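Local coordinates for insulinase family protease (Yersinia pestis, PDB 3GO9), which is predicted to be a protease of the insulinase (M16) family, whose active members are zinc-dependent peptidases, and probably hydrolyses peptide bonds, at residues A295-F300 against M369-D374. Sequence-based numbering, arbitrary orientation.
Sequences AREALF and MTQKND
E297 and K372 join two helices through a salt bridge between the far ends of their side chains, which approach from opposite directions. K372 NZ lies 2.7 Å from E297 OE1 and donates a hydrogen bond to the syn lone pair of that oxygen, the side facing its carboxylate partner. The second bond, from K372 NZ to E297 OE2, is longer at 3.0 Å and weak, so the ammonium group faces both oxygens, but unequally. K372 CE is 3.6 Å from E297 OE1, and K372 CD comes equally near that oxygen.

E297 is stretched out, with CG anti to the backbone N (chi1 -174°) and chi2 at -174°, which carries the carboxylate well clear of helix 283-309. K372 bends at chi2 and chi3 before straightening at its last torsion. Q371 OE1 lies 4.3 Å from E297 OE1; both are acceptors, so the two are neighbours and not a hydrogen-bonded pair.

Further out, Q375, one turn along helix 362-377, accepts a hydrogen bond from K372 NZ, giving the ammonium a partner on its own helix. The lysine chain also touches L294 of helix 283-309 and both R415 and L419 of helix 408-421, so its carbons are packed among three helices. Both segments fall in the M16 inactive-domain family region.

Only 97 Å² is buried between the segments, and no nonpolar side chain of one meets the other. Between these segments the link is therefore mainly electrostatic: a largely buried lysine whose charge is balanced by a partly exposed glutamate, which would be expected to favour the ammonium form.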
loop_
_atom_site.group_PDB
_atom_site.type_symbol
_atom_site.label_atom_id
_atom_site.label_comp_id
_atom_site.label_asym_id
_atom_site.label_seq_id
_atom_site.Cartn_x
_atom_site.Cartn_y
_atom_site.Cartn_z
ATOM N N ALA A 295 7.129 -17.893 8.123
ATOM C CA ALA A 295 6.183 -19.030 8.272
ATOM C C ALA A 295 5.110 -18.941 7.172
ATOM O O ALA A 295 4.800 -19.924 6.529
ATOM C CB ALA A 295 5.541 -19.024 9.635
ATOM N N ARG A 296 4.573 -17.747 6.956
ATOM C CA ARG A 296 3.591 -17.531 5.895
ATOM C C ARG A 296 4.180 -17.858 4.532
ATOM O O ARG A 296 3.550 -18.541 3.715
ATOM C CB ARG A 296 3.042 -16.092 5.944
ATOM C CG ARG A 296 2.184 -15.836 7.160
ATOM C CD ARG A 296 1.528 -14.448 7.159
ATOM N NE ARG A 296 2.450 -13.342 7.464
ATOM C CZ ARG A 296 2.533 -12.738 8.647
ATOM N NH1 ARG A 296 1.812 -13.153 9.678
ATOM N NH2 ARG A 296 3.393 -11.741 8.822
ATOM N N GLU A 297 5.404 -17.406 4.291
ATOM C CA GLU A 297 6.051 -17.647 3.045
ATOM C C GLU A 297 6.329 -19.147 2.858
ATOM O O GLU A 297 6.107 -19.713 1.763
ATOM C CB GLU A 297 7.325 -16.814 2.964
ATOM C CG GLU A 297 8.016 -16.874 1.671
ATOM C CD GLU A 297 9.324 -16.154 1.683
ATOM O OE1 GLU A 297 10.133 -16.449 0.805
ATOM O OE2 GLU A 297 9.554 -15.301 2.555
ATOM N N ALA A 298 6.718 -19.802 3.948
ATOM C CA ALA A 298 7.085 -21.213 3.902
ATOM C C ALA A 298 5.869 -22.040 3.490
ATOM O O ALA A 298 5.979 -22.966 2.694
ATOM C CB ALA A 298 7.513 -21.667 5.313
ATOM N N LEU A 299 4.731 -21.697 4.056
ATOM C CA LEU A 299 3.522 -22.440 3.846
ATOM C C LEU A 299 3.105 -22.265 2.407
ATOM O O LEU A 299 2.732 -23.252 1.754
ATOM C CB LEU A 299 2.459 -22.029 4.836
ATOM C CG LEU A 299 1.187 -21.280 4.544
ATOM C CD1 LEU A 299 0.583 -21.538 3.198
ATOM C CD2 LEU A 299 0.241 -21.700 5.629
ATOM N N PHE A 300 3.223 -21.052 1.874
ATOM C CA PHE A 300 2.767 -20.866 0.509
ATOM C C PHE A 300 3.679 -21.582 -0.452
ATOM O O PHE A 300 3.250 -22.264 -1.407
ATOM C CB PHE A 300 2.655 -19.419 0.112
ATOM C CG PHE A 300 1.999 -19.266 -1.202
ATOM C CD1 PHE A 300 0.675 -19.696 -1.370
ATOM C CD2 PHE A 300 2.696 -18.784 -2.285
ATOM C CE1 PHE A 300 0.061 -19.596 -2.575
ATOM C CE2 PHE A 300 2.050 -18.670 -3.521
ATOM C CZ PHE A 300 0.725 -19.064 -3.640
HETATM N N MSE A 369 15.982 -22.146 3.814
HETATM C CA MSE A 369 16.967 -21.244 4.367
HETATM C C MSE A 369 18.111 -20.962 3.380
HETATM O O MSE A 369 18.602 -19.853 3.327
HETATM C CB MSE A 369 17.433 -21.753 5.737
HETATM C CG MSE A 369 16.228 -22.049 6.671
HETATM SE SE MSE A 369 15.145 -20.446 6.942
HETATM C CE MSE A 369 16.570 -19.853 8.132
ATOM N N THR A 370 18.508 -21.953 2.572
ATOM C CA THR A 370 19.473 -21.682 1.485
ATOM C C THR A 370 18.935 -20.579 0.542
ATOM O O THR A 370 19.664 -19.649 0.124
ATOM C CB THR A 370 19.792 -23.009 0.712
ATOM O OG1 THR A 370 20.430 -23.916 1.613
ATOM C CG2 THR A 370 20.703 -22.786 -0.485
ATOM N N GLN A 371 17.649 -20.684 0.229
ATOM C CA GLN A 371 16.985 -19.748 -0.649
ATOM C C GLN A 371 16.926 -18.357 -0.012
ATOM O O GLN A 371 17.214 -17.331 -0.644
ATOM C CB GLN A 371 15.586 -20.277 -0.988
ATOM C CG GLN A 371 14.581 -19.302 -1.655
ATOM C CD GLN A 371 13.185 -19.956 -1.880
ATOM O OE1 GLN A 371 12.133 -19.323 -1.655
ATOM N NE2 GLN A 371 13.183 -21.228 -2.311
ATOM N N LYS A 372 16.605 -18.294 1.270
ATOM C CA LYS A 372 16.491 -16.954 1.891
ATOM C C LYS A 372 17.866 -16.322 2.058
ATOM O O LYS A 372 18.038 -15.115 1.937
ATOM C CB LYS A 372 15.771 -17.063 3.257
ATOM C CG LYS A 372 14.322 -17.573 3.223
ATOM C CD LYS A 372 13.401 -16.944 2.173
ATOM C CE LYS A 372 13.179 -15.489 2.398
ATOM N NZ LYS A 372 12.273 -14.959 1.342
ATOM N N ASN A 373 18.862 -17.153 2.322
ATOM C CA ASN A 373 20.245 -16.687 2.405
ATOM C C ASN A 373 20.743 -16.199 1.044
ATOM O O ASN A 373 21.454 -15.180 0.948
ATOM C CB ASN A 373 21.174 -17.780 2.989
ATOM C CG ASN A 373 21.265 -17.710 4.541
ATOM O OD1 ASN A 373 21.610 -16.659 5.115
ATOM N ND2 ASN A 373 20.959 -18.820 5.204
ATOM N N ASP A 374 20.316 -16.889 -0.013
ATOM C CA ASP A 374 20.642 -16.439 -1.373
ATOM C C ASP A 374 20.073 -15.049 -1.654
ATOM O O ASP A 374 20.777 -14.146 -2.098
ATOM C CB ASP A 374 20.108 -17.429 -2.415
ATOM C CG ASP A 374 20.570 -17.073 -3.837
ATOM O OD1 ASP A 374 21.801 -16.999 -4.044
ATOM O OD2 ASP A 374 19.710 -16.862 -4.712
#